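Local coordinates for protein enoyl-CoA hydratase/carnithine racemase (Magnetospirillum magneticum, PDB 4NEK) that probably isomerises unsaturated fatty acyl-CoA thioesters, shifting a delta-3 double bond to delta-2, as a six-chain member of the enoyl-CoA hydratase/isomerase (crotonase) family, at residues Val48-Ile53 against Arg191-Lys196; Ala90-Val95 against Lys196-Leu201; His8-Val13 against Thr185-Ala190; Val16-Pro21 against Ala33-Ala38; Leu109-Asp114 against Val170-Gly175. All coordinates share one frame; numbering follows the deposited sequence.

Interaction 1 (Val48-Ile53 against Arg191-Lys196)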
# COMPACT_ATOMS: atom_id res chain seq x y z
N VAL C 48 38.68 -2.46 4.63
CA VAL C 48 37.33 -1.96 4.42
C VAL C 48 36.51 -2.83 3.45
O VAL C 48 36.93 -3.07 2.33
CB VAL C 48 37.39 -0.58 3.83
CG1 VAL C 48 35.99 -0.11 3.44
CG2 VAL C 48 37.98 0.35 4.85
N ASN C 49 35.36 -3.28 3.92
CA ASN C 49 34.45 -4.04 3.11
C ASN C 49 33.23 -3.27 2.67
O ASN C 49 32.67 -3.58 1.62
CB ASN C 49 33.97 -5.24 3.87
CG ASN C 49 35.05 -6.29 4.06
OD1 ASN C 49 36.16 -6.16 3.56
ND2 ASN C 49 34.70 -7.35 4.71
N VAL C 50 32.82 -2.27 3.46
CA VAL C 50 31.58 -1.57 3.24
C VAL C 50 31.74 -0.13 3.69
O VAL C 50 32.41 0.11 4.67
CB VAL C 50 30.48 -2.23 4.08
CG1 VAL C 50 29.15 -1.52 3.95
CG2 VAL C 50 30.31 -3.66 3.65
N PHE C 51 31.03 0.79 3.03
CA PHE C 51 30.89 2.17 3.49
C PHE C 51 29.57 2.42 4.17
O PHE C 51 28.55 1.89 3.77
CB PHE C 51 30.93 3.13 2.33
CG PHE C 51 32.25 3.17 1.60
CD1 PHE C 51 33.23 4.03 2.01
CD2 PHE C 51 32.47 2.39 0.48
CE1 PHE C 51 34.44 4.09 1.34
CE2 PHE C 51 33.67 2.45 -0.20
CZ PHE C 51 34.67 3.27 0.24
N LEU C 52 29.61 3.29 5.16
CA LEU C 52 28.40 3.77 5.78
C LEU C 52 28.42 5.30 5.84
O LEU C 52 29.25 5.88 6.50
CB LEU C 52 28.29 3.21 7.18
CG LEU C 52 27.20 3.84 8.05
CD1 LEU C 52 25.85 3.58 7.43
CD2 LEU C 52 27.21 3.23 9.42
N ILE C 53 27.48 5.94 5.15
CA ILE C 53 27.42 7.38 5.09
C ILE C 53 26.36 7.92 5.98
O ILE C 53 25.22 7.52 5.87
CB ILE C 53 27.02 7.86 3.71
CG1 ILE C 53 27.93 7.27 2.67
CG2 ILE C 53 27.12 9.37 3.59
CD1 ILE C 53 27.29 7.42 1.31
N ARG C 191 27.36 -4.06 8.81
CA ARG C 191 28.12 -5.21 9.35
C ARG C 191 27.67 -6.52 8.72
O ARG C 191 28.46 -7.40 8.45
CB ARG C 191 27.95 -5.33 10.85
CG ARG C 191 28.75 -4.31 11.61
CD ARG C 191 28.79 -4.66 13.09
NE ARG C 191 29.20 -3.49 13.86
CZ ARG C 191 30.45 -3.03 13.95
NH1 ARG C 191 31.47 -3.67 13.38
NH2 ARG C 191 30.69 -1.92 14.65
N LYS C 192 26.39 -6.65 8.47
CA LYS C 192 25.90 -7.84 7.88
C LYS C 192 26.49 -7.96 6.46
O LYS C 192 26.88 -9.03 6.04
CB LYS C 192 24.39 -7.83 7.89
CG LYS C 192 23.83 -9.15 7.50
CD LYS C 192 22.32 -9.24 7.69
CE LYS C 192 21.82 -10.57 7.10
NZ LYS C 192 20.46 -10.94 7.59
N LEU C 193 26.56 -6.86 5.72
CA LEU C 193 27.23 -6.89 4.43
C LEU C 193 28.72 -7.18 4.58
O LEU C 193 29.31 -7.89 3.75
CB LEU C 193 27.07 -5.57 3.71
CG LEU C 193 25.69 -5.30 3.14
CD1 LEU C 193 25.57 -3.87 2.69
CD2 LEU C 193 25.39 -6.22 1.99
N ALA C 194 29.33 -6.63 5.62
CA ALA C 194 30.76 -6.77 5.78
C ALA C 194 31.11 -8.20 6.12
O ALA C 194 32.23 -8.62 5.87
CB ALA C 194 31.29 -5.83 6.86
N ALA C 195 30.16 -8.96 6.68
CA ALA C 195 30.42 -10.36 7.01
C ALA C 195 30.24 -11.28 5.82
O ALA C 195 30.57 -12.43 5.90
CB ALA C 195 29.53 -10.83 8.12
N LYS C 196 29.73 -10.79 4.69
CA LYS C 196 29.69 -11.61 3.50
C LYS C 196 31.11 -11.70 2.92
O LYS C 196 31.96 -10.87 3.25
CB LYS C 196 28.84 -10.95 2.44
CG LYS C 196 27.46 -10.60 2.87
CD LYS C 196 26.77 -11.75 3.54
CE LYS C 196 25.27 -11.51 3.48
NZ LYS C 196 24.60 -12.27 4.53
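V50, first residue of strand 50-54, and N49 just before it meet the last turn of helix 179-194 through L193 and A194. The tight part is apolar. One methyl of V50, CG2, is pressed into the backbone of that turn: it lies 3.7 Å from A194 N and 3.8 Å from L193 CB, with A194 CB at 4.0 Å. CG2 sits anti to the carbonyl carbon of V50, which aims this branch rather than CG1 at the helix. The side chains of V50 and L193 cross at about a right angle, and L193 continues onto V95 and L201. In the crotonase fold, helix 179-194 lies along one face of the mixed sheet, and here its C-terminal end comes down on the start of strand 50-54. The looser, partly exposed side is polar. There N49 CB faces A194 CB at 4.1 Å, and its amide, with CG beside the backbone N (chi1 -71°), sends ND2 to A194 O at 3.0 Å. The N-H...O angle is 149°. The oxygen lies almost in the amide plane of N49, and ND2 meets it in the carbonyl plane, on a lone pair. Beyond it, R191 and K192 turn away from the strand; R191 forms a salt bridge with E10, and K192 with E160 of a second subunit.

Interaction 2 (Ala90-Val95 against Lys196-Leu201)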
# COMPACT_ATOMS: atom_id res chain seq x y z
N ALA C 90 31.69 3.29 -7.04
CA ALA C 90 32.26 2.51 -5.94
C ALA C 90 31.96 1.04 -6.09
O ALA C 90 30.80 0.65 -6.25
CB ALA C 90 31.75 2.99 -4.61
N ARG C 91 33.00 0.22 -6.03
CA ARG C 91 32.86 -1.23 -6.17
C ARG C 91 32.32 -1.86 -4.90
O ARG C 91 31.58 -2.84 -4.94
CB ARG C 91 34.20 -1.84 -6.58
CG ARG C 91 34.72 -1.34 -7.93
CD ARG C 91 34.21 -2.13 -9.15
NE ARG C 91 34.37 -3.60 -9.08
CZ ARG C 91 34.26 -4.48 -10.09
NH1 ARG C 91 34.40 -5.78 -9.84
NH2 ARG C 91 34.01 -4.10 -11.34
N LYS C 92 32.67 -1.30 -3.77
CA LYS C 92 32.20 -1.82 -2.50
C LYS C 92 30.82 -1.26 -2.15
O LYS C 92 30.43 -0.22 -2.62
CB LYS C 92 33.19 -1.50 -1.37
CG LYS C 92 34.57 -2.08 -1.61
CD LYS C 92 35.60 -1.73 -0.51
CE LYS C 92 36.98 -2.25 -0.91
NZ LYS C 92 38.02 -1.95 0.09
N PRO C 93 30.10 -1.96 -1.31
CA PRO C 93 28.76 -1.55 -0.95
C PRO C 93 28.73 -0.30 -0.13
O PRO C 93 29.67 -0.02 0.61
CB PRO C 93 28.24 -2.71 -0.07
CG PRO C 93 29.15 -3.86 -0.33
CD PRO C 93 30.47 -3.27 -0.73
N VAL C 94 27.61 0.40 -0.24
CA VAL C 94 27.43 1.70 0.39
C VAL C 94 26.05 1.74 1.04
O VAL C 94 25.05 1.49 0.41
CB VAL C 94 27.50 2.80 -0.67
CG1 VAL C 94 27.29 4.16 -0.06
CG2 VAL C 94 28.82 2.75 -1.43
N VAL C 95 26.04 2.00 2.34
CA VAL C 95 24.81 2.09 3.10
C VAL C 95 24.68 3.51 3.58
O VAL C 95 25.67 4.11 3.96
CB VAL C 95 24.91 1.19 4.34
CG1 VAL C 95 23.65 1.31 5.22
CG2 VAL C 95 25.13 -0.26 3.92
N LYS C 196 29.73 -10.79 4.69
CA LYS C 196 29.69 -11.61 3.50
C LYS C 196 31.11 -11.70 2.92
O LYS C 196 31.96 -10.87 3.25
CB LYS C 196 28.84 -10.95 2.44
CG LYS C 196 27.46 -10.60 2.87
CD LYS C 196 26.77 -11.75 3.54
CE LYS C 196 25.27 -11.51 3.48
NZ LYS C 196 24.60 -12.27 4.53
N PRO C 197 31.36 -12.67 2.03
CA PRO C 197 32.64 -12.73 1.32
C PRO C 197 32.82 -11.59 0.32
O PRO C 197 32.13 -11.54 -0.70
CB PRO C 197 32.58 -14.09 0.58
CG PRO C 197 31.13 -14.41 0.47
CD PRO C 197 30.48 -13.80 1.67
N ARG C 198 33.76 -10.69 0.61
CA ARG C 198 33.90 -9.47 -0.14
C ARG C 198 34.01 -9.67 -1.64
O ARG C 198 33.41 -8.93 -2.43
CB ARG C 198 35.07 -8.62 0.36
CG ARG C 198 35.13 -7.27 -0.40
CD ARG C 198 36.17 -6.28 0.13
NE ARG C 198 37.51 -6.85 0.06
CZ ARG C 198 38.56 -6.44 0.76
NH1 ARG C 198 38.48 -5.43 1.60
NH2 ARG C 198 39.70 -7.07 0.61
N SER C 199 34.81 -10.62 -2.06
CA SER C 199 35.11 -10.69 -3.50
C SER C 199 33.86 -11.09 -4.25
O SER C 199 33.64 -10.63 -5.34
CB SER C 199 36.23 -11.68 -3.75
OG SER C 199 35.87 -12.88 -3.12
N ILE C 200 33.05 -11.94 -3.66
CA ILE C 200 31.79 -12.30 -4.28
C ILE C 200 30.77 -11.18 -4.24
O ILE C 200 30.12 -10.87 -5.24
CB ILE C 200 31.12 -13.48 -3.55
CG1 ILE C 200 32.09 -14.68 -3.39
CG2 ILE C 200 29.86 -13.91 -4.29
CD1 ILE C 200 32.68 -15.19 -4.69
N LEU C 201 30.66 -10.54 -3.10
CA LEU C 201 29.72 -9.46 -2.93
C LEU C 201 29.93 -8.37 -3.94
O LEU C 201 28.98 -7.83 -4.52
CB LEU C 201 29.84 -8.87 -1.56
CG LEU C 201 28.70 -7.95 -1.14
CD1 LEU C 201 27.34 -8.59 -1.28
CD2 LEU C 201 28.87 -7.53 0.31
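The P93 ring and the side chain of L201 cross obliquely and make the apolar half of this contact. P93 points toward helix 198-208, and the corner of its ring, CG, meets one leucine methyl, L201 CD2, at 3.7 Å; L201 CG stands behind that methyl, 4.2 Å from P93 CG. L201 carries its CG anti to the backbone N (chi1 -167°), which swings CD2 to that corner of the proline. L193 touches both residues, and M157 of a second subunit packs on both as well, so the pair is flanked by helix 179-194 and by the neighbouring chain.

The polar half is formed by two long side chains that also lie aslant to one another. K92 is fully extended beyond CG, whereas R198 leaves the helix in a straight run and then bends at its third torsion (chi3 60°), bringing the guanidinium round to the lysine tip. K92 NZ comes within 3.8 Å of R198 NH1. The approach of these two like charges is probably eased by a shared acceptor, V48 O, which receives hydrogen bonds from K92 NZ and from R198 NH1. K92 NZ also bonds to G42 O, and R198 NH2 forms a salt bridge with D46, which probably offsets part of the positive charge. The contact joins the first turn of helix 198-208, preceded by P197 at its N-cap, to the start of strand 94-98, an interior strand of the crotonase sheet.

Interaction 3 (His8-Val13 against Thr185-Ala190)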
# COMPACT_ATOMS: atom_id res chain seq x y z
N HIS C 8 36.26 7.12 9.68
CA HIS C 8 37.05 6.16 10.42
C HIS C 8 36.54 4.76 10.12
O HIS C 8 35.44 4.62 9.63
CB HIS C 8 36.94 6.46 11.91
CG HIS C 8 35.61 6.14 12.49
ND1 HIS C 8 35.33 4.91 13.06
CD2 HIS C 8 34.47 6.86 12.59
CE1 HIS C 8 34.09 4.91 13.50
NE2 HIS C 8 33.55 6.08 13.24
N VAL C 9 37.35 3.75 10.42
CA VAL C 9 37.01 2.37 10.10
C VAL C 9 36.75 1.55 11.35
O VAL C 9 37.52 1.62 12.26
CB VAL C 9 38.16 1.71 9.35
CG1 VAL C 9 37.80 0.28 9.01
CG2 VAL C 9 38.48 2.48 8.08
N GLU C 10 35.68 0.76 11.38
CA GLU C 10 35.36 -0.15 12.48
C GLU C 10 34.84 -1.46 11.89
O GLU C 10 33.82 -1.46 11.19
CB GLU C 10 34.14 0.45 13.23
CG GLU C 10 34.14 1.23 14.54
CD GLU C 10 32.71 1.68 14.85
OE1 GLU C 10 32.41 2.89 14.85
OE2 GLU C 10 31.89 0.78 15.08
N GLY C 11 35.47 -2.57 12.22
CA GLY C 11 34.91 -3.89 11.88
C GLY C 11 34.57 -4.06 10.42
O GLY C 11 33.49 -4.57 10.08
N GLY C 12 35.46 -3.58 9.57
CA GLY C 12 35.27 -3.69 8.13
C GLY C 12 34.40 -2.61 7.47
O GLY C 12 34.15 -2.68 6.26
N VAL C 13 33.94 -1.64 8.26
CA VAL C 13 33.03 -0.62 7.80
C VAL C 13 33.69 0.72 7.88
O VAL C 13 34.12 1.14 8.94
CB VAL C 13 31.78 -0.57 8.70
CG1 VAL C 13 30.85 0.51 8.22
CG2 VAL C 13 31.05 -1.90 8.69
N THR C 185 20.93 0.76 13.36
CA THR C 185 20.32 -0.15 12.41
C THR C 185 21.09 -0.12 11.09
O THR C 185 21.29 -1.15 10.47
CB THR C 185 18.88 0.27 12.14
OG1 THR C 185 18.18 0.28 13.38
CG2 THR C 185 18.19 -0.68 11.23
N ALA C 186 21.46 1.08 10.64
CA ALA C 186 22.21 1.18 9.44
C ALA C 186 23.56 0.50 9.62
O ALA C 186 24.06 -0.15 8.70
CB ALA C 186 22.38 2.62 9.03
N MSE C 187 24.13 0.64 10.81
CA MSE C 187 25.42 0.02 11.08
C MSE C 187 25.27 -1.47 11.07
O MSE C 187 26.15 -2.18 10.61
CB MSE C 187 25.96 0.54 12.41
CG MSE C 187 27.21 -0.18 12.85
SE MSE C 187 28.74 -0.00 11.58
CE MSE C 187 29.52 1.62 12.40
N ALA C 188 24.16 -1.96 11.60
CA ALA C 188 23.95 -3.42 11.64
C ALA C 188 23.84 -3.95 10.24
O ALA C 188 24.36 -5.01 9.95
CB ALA C 188 22.69 -3.79 12.43
N ALA C 189 23.19 -3.20 9.37
CA ALA C 189 23.12 -3.61 7.98
C ALA C 189 24.49 -3.59 7.29
O ALA C 189 24.83 -4.50 6.55
CB ALA C 189 22.15 -2.73 7.25
N ALA C 190 25.29 -2.56 7.59
CA ALA C 190 26.64 -2.51 7.09
C ALA C 190 27.47 -3.70 7.55
O ALA C 190 28.23 -4.28 6.76
CB ALA C 190 27.31 -1.22 7.54
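V13 and M187 bury the most surface where the N-terminal beta hairpin of the crotonase fold meets helix 179-194. Strands 5-10 and 13-18 are joined by a type I' turn from E10 to V13, closed by backbone bonds in both directions between those two residues; G11 and G12 occupy its corners with positive phi. V13, the first residue of the returning strand, points toward the helix and sets both methyls against M187 and A190. CG1 lies 4.0 Å from the selenium of M187, a selenomethionine, and 4.0 Å from A190 CB; CG2 is also 4.0 Å from A190 CB. A190 stands about one helical turn on from M187, and the valine fits against both positions.

M187 leaves the helix beside the contact, and its bent end turns in. Its CG is anti to the backbone N (chi1 173°), and bends at the next two torsions carry SE to V13 and CE on to E10. L52 and V15 also touch this side chain, extending the apolar patch along the sheet.

E10 forms the outer border. Its chain is extended beyond CG and crosses M187 at about a right angle, and its OE2 also forms a salt bridge with R191 NH2. The carboxylate brushes the terminal methyl: E10 OE2 is 3.7 Å from M187 CE, and E10 OE1 is 4.0 Å from it.

Interaction 4 (Val16-Pro21 against Ala33-Ala38)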
# COMPACT_ATOMS: atom_id res chain seq x y z
N VAL C 16 31.62 7.40 7.21
CA VAL C 16 31.91 8.69 6.59
C VAL C 16 30.76 9.61 6.98
O VAL C 16 29.64 9.36 6.58
CB VAL C 16 31.95 8.54 5.07
CG1 VAL C 16 32.20 9.87 4.42
CG2 VAL C 16 33.04 7.55 4.65
N ARG C 17 31.03 10.59 7.80
CA ARG C 17 30.00 11.39 8.38
C ARG C 17 30.15 12.86 7.99
O ARG C 17 31.22 13.43 8.11
CB ARG C 17 30.04 11.30 9.90
CG ARG C 17 28.89 12.10 10.49
CD ARG C 17 28.99 12.24 11.99
NE ARG C 17 28.89 10.99 12.72
CZ ARG C 17 27.74 10.38 13.05
NH1 ARG C 17 26.55 10.89 12.74
NH2 ARG C 17 27.77 9.23 13.68
N MSE C 18 29.07 13.47 7.48
CA MSE C 18 29.08 14.89 7.18
C MSE C 18 28.82 15.60 8.46
O MSE C 18 27.94 15.23 9.23
CB MSE C 18 28.03 15.23 6.16
CG MSE C 18 28.38 14.53 4.84
SE MSE C 18 26.90 14.76 3.52
CE MSE C 18 25.65 13.36 4.21
N ASN C 19 29.60 16.65 8.69
CA ASN C 19 29.66 17.29 9.98
C ASN C 19 29.74 18.81 9.91
O ASN C 19 30.71 19.41 10.31
CB ASN C 19 30.86 16.75 10.72
CG ASN C 19 30.89 17.20 12.18
OD1 ASN C 19 29.87 17.26 12.84
ND2 ASN C 19 32.06 17.50 12.67
N ARG C 20 28.69 19.42 9.38
CA ARG C 20 28.49 20.84 9.38
C ARG C 20 27.08 21.08 9.91
O ARG C 20 26.22 21.62 9.22
CB ARG C 20 28.67 21.35 7.96
CG ARG C 20 28.74 22.85 7.84
CD ARG C 20 28.89 23.26 6.38
NE ARG C 20 29.03 24.70 6.24
CZ ARG C 20 28.55 25.44 5.24
NH1 ARG C 20 27.85 24.92 4.24
NH2 ARG C 20 28.73 26.74 5.25
N PRO C 21 26.83 20.63 11.12
CA PRO C 21 25.45 20.54 11.56
C PRO C 21 24.76 21.87 11.65
O PRO C 21 23.53 21.92 11.49
CB PRO C 21 25.55 19.92 12.96
CG PRO C 21 26.96 20.10 13.36
CD PRO C 21 27.77 20.08 12.10
N ALA C 33 35.46 17.39 -1.49
CA ALA C 33 36.82 16.89 -1.68
C ALA C 33 37.12 15.86 -0.60
O ALA C 33 37.66 14.81 -0.88
CB ALA C 33 37.83 18.04 -1.64
N ALA C 34 36.82 16.18 0.64
CA ALA C 34 37.04 15.24 1.72
C ALA C 34 36.24 13.96 1.53
O ALA C 34 36.73 12.90 1.81
CB ALA C 34 36.69 15.89 3.05
N LEU C 35 35.01 14.08 1.02
CA LEU C 35 34.18 12.91 0.78
C LEU C 35 34.73 12.05 -0.33
O LEU C 35 34.79 10.85 -0.20
CB LEU C 35 32.75 13.31 0.41
CG LEU C 35 31.98 13.95 1.53
CD1 LEU C 35 30.72 14.65 1.01
CD2 LEU C 35 31.60 12.93 2.56
N ALA C 36 35.15 12.67 -1.42
CA ALA C 36 35.76 11.91 -2.51
C ALA C 36 37.01 11.21 -2.02
O ALA C 36 37.29 10.07 -2.38
CB ALA C 36 36.09 12.83 -3.67
N GLU C 37 37.78 11.90 -1.21
CA GLU C 37 39.01 11.31 -0.69
C GLU C 37 38.69 10.10 0.14
O GLU C 37 39.32 9.06 -0.00
CB GLU C 37 39.77 12.33 0.15
CG GLU C 37 41.24 12.04 0.38
CD GLU C 37 41.92 13.19 1.15
OE1 GLU C 37 41.55 13.42 2.33
OE2 GLU C 37 42.80 13.89 0.59
N ALA C 38 37.71 10.23 1.03
CA ALA C 38 37.30 9.10 1.86
C ALA C 38 36.87 7.86 1.05
O ALA C 38 37.18 6.74 1.43
CB ALA C 38 36.20 9.52 2.80
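Within the beta-alpha-beta unit made of strand 13-18, helix 29-44 and strand 50-54, V16 meets L35 and A38 where the helix lies against the strand that precedes it. The axes of strand residues 16-18 and helix residues 33-38 pass 9.8 Å apart and run nearly antiparallel, at 171°, so the side chains of one helix face line up along the strand. V16 points toward the helix and divides its two methyls between helical positions about one turn apart. CG1, anti to the backbone N (chi1 178°), approaches one methyl of L35, CD2, at 3.6 Å; CG2 faces A38 CB at the longer distance of 4.2 Å.

L35 does most of the reaching from the helix. Its bond to CB does not aim straight at the strand, but CG lies beside the backbone N (chi1 -68°) and the branch ends with CD2 inside the contact, where the leucine and valine side chains run oblique to each other. The same methyl serves a second strand residue: M18, a selenomethionine, presents CG to L35 CD2 at 4.3 Å, a looser touch.

In a crossover of this kind the helix packs on the sheet before the chain enters the parallel neighbouring strand, and V16 is tied to that strand through backbone hydrogen bonds with L52 and L54. V5 of the edge strand and F83 of helix 79-88 also touch L35, while L27, F60 and M31 gather round M18.

Interaction 5 (Leu109-Asp114 against Val170-Gly175)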
# COMPACT_ATOMS: atom_id res chain seq x y z
N LEU C 109 21.91 11.44 -4.56
CA LEU C 109 22.91 10.46 -4.23
C LEU C 109 22.36 9.07 -3.87
O LEU C 109 23.03 8.04 -4.05
CB LEU C 109 23.63 10.99 -3.02
CG LEU C 109 24.82 10.17 -2.59
CD1 LEU C 109 25.91 10.36 -3.62
CD2 LEU C 109 25.26 10.57 -1.19
N LEU C 110 21.17 9.03 -3.34
CA LEU C 110 20.69 7.80 -2.73
C LEU C 110 20.51 6.67 -3.71
O LEU C 110 20.64 5.48 -3.33
CB LEU C 110 19.39 8.08 -2.01
CG LEU C 110 19.55 9.12 -0.91
CD1 LEU C 110 18.20 9.38 -0.24
CD2 LEU C 110 20.56 8.73 0.13
N PRO C 111 20.20 6.98 -4.97
CA PRO C 111 20.06 5.85 -5.92
C PRO C 111 21.37 5.11 -6.20
O PRO C 111 21.34 3.99 -6.68
CB PRO C 111 19.58 6.50 -7.17
CG PRO C 111 18.83 7.71 -6.69
CD PRO C 111 19.57 8.18 -5.48
N HIS C 112 22.50 5.70 -5.84
CA HIS C 112 23.77 5.02 -5.94
C HIS C 112 24.12 4.24 -4.68
O HIS C 112 25.12 3.55 -4.67
CB HIS C 112 24.86 6.04 -6.24
CG HIS C 112 24.54 6.89 -7.41
ND1 HIS C 112 24.53 6.40 -8.70
CD2 HIS C 112 24.15 8.18 -7.49
CE1 HIS C 112 24.14 7.35 -9.52
NE2 HIS C 112 23.92 8.45 -8.82
N CYS C 113 23.32 4.34 -3.63
CA CYS C 113 23.55 3.52 -2.48
C CYS C 113 22.92 2.14 -2.64
O CYS C 113 22.00 1.96 -3.43
CB CYS C 113 23.03 4.23 -1.25
SG CYS C 113 23.93 5.79 -0.99
N ASP C 114 23.45 1.16 -1.90
CA ASP C 114 22.98 -0.19 -1.98
C ASP C 114 21.88 -0.39 -0.97
O ASP C 114 20.91 -1.10 -1.27
CB ASP C 114 24.11 -1.12 -1.75
CG ASP C 114 25.19 -0.95 -2.82
OD1 ASP C 114 24.94 -1.33 -3.99
OD2 ASP C 114 26.28 -0.41 -2.51
N VAL C 170 8.68 4.01 -3.95
CA VAL C 170 9.37 3.92 -5.20
C VAL C 170 10.74 3.26 -5.09
O VAL C 170 11.46 3.21 -6.09
CB VAL C 170 9.52 5.29 -5.88
CG1 VAL C 170 8.17 5.97 -5.96
CG2 VAL C 170 10.53 6.19 -5.16
N GLY C 171 11.11 2.76 -3.91
CA GLY C 171 12.36 2.02 -3.80
C GLY C 171 13.62 2.88 -3.66
O GLY C 171 14.77 2.44 -3.89
N LEU C 172 13.41 4.10 -3.22
CA LEU C 172 14.54 4.96 -2.94
C LEU C 172 15.18 4.60 -1.62
O LEU C 172 16.36 4.81 -1.43
CB LEU C 172 14.09 6.41 -2.91
CG LEU C 172 15.19 7.45 -2.91
CD1 LEU C 172 16.03 7.43 -4.20
CD2 LEU C 172 14.55 8.81 -2.74
N ILE C 173 14.40 4.09 -0.69
CA ILE C 173 14.94 3.69 0.62
C ILE C 173 14.40 2.30 0.93
O ILE C 173 13.35 1.94 0.42
CB ILE C 173 14.52 4.62 1.79
CG1 ILE C 173 13.01 4.61 1.97
CG2 ILE C 173 15.00 6.02 1.52
CD1 ILE C 173 12.54 5.57 3.05
N ASN C 174 15.07 1.60 1.82
CA ASN C 174 14.64 0.30 2.20
C ASN C 174 13.59 0.40 3.29
O ASN C 174 12.76 -0.51 3.41
CB ASN C 174 15.79 -0.51 2.73
CG ASN C 174 16.75 -0.91 1.65
OD1 ASN C 174 16.68 -1.99 1.11
ND2 ASN C 174 17.63 -0.03 1.32
N GLY C 175 13.63 1.42 4.13
CA GLY C 175 12.74 1.43 5.26
C GLY C 175 12.91 2.60 6.18
O GLY C 175 13.85 3.36 6.05
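L172 reaches P111 at a slant, with a single leucine methyl doing the touching. L172 CD1 lies 3.8 Å from both P111 CG and P111 CD, meeting the proline ring along that bond, and it is also 4.1 Å from L110 CB. The first leucine torsion puts CG anti to the backbone N (chi1 -168°), and chi2 of 64° brings this branch down onto the 3-10 turn 110-112. L110 has the other common rotamer, CG beside the backbone N (chi1 -60°), and also touches V98 of the sheet. M143 of helix 139-147 touches both P111 and L172.

G171, immediately before L172, closes helix 164-169 in a Schellman motif, its positive phi ending the helix. The two loops lead into adjacent strands, 115-118 and 175-176, of the main crotonase sheet. R150 of a second subunit donates hydrogen bonds to C113 O and to G171 O. Side-chain cohesion between the two loops is therefore apolar, while their carbonyls are bridged by a guanidinium from the neighbouring chain.

Interactions 1, 2 and 3 form one continuous patch. The centres of interactions 1 and 3 are about 6 Å apart; they share helix 179-194 and are tied by the salt bridge from R191 NH2 to E10 OE2, 3.0 Å. Interactions 1 and 2, their centres about 7 Å apart, share K196 and are joined by K92 NZ to V48 O at 2.7 Å. Interaction 4 packs helix 29-44 on the same sheet, its centre about 18 Å from that of interaction 1, linked to it by V16 N and L52 O at 2.9 Å. Interaction 5 joins interaction 2 through D114 OD2 and V94 N at 2.8 Å. Interactions 1, 2 and 5 also touch a second subunit.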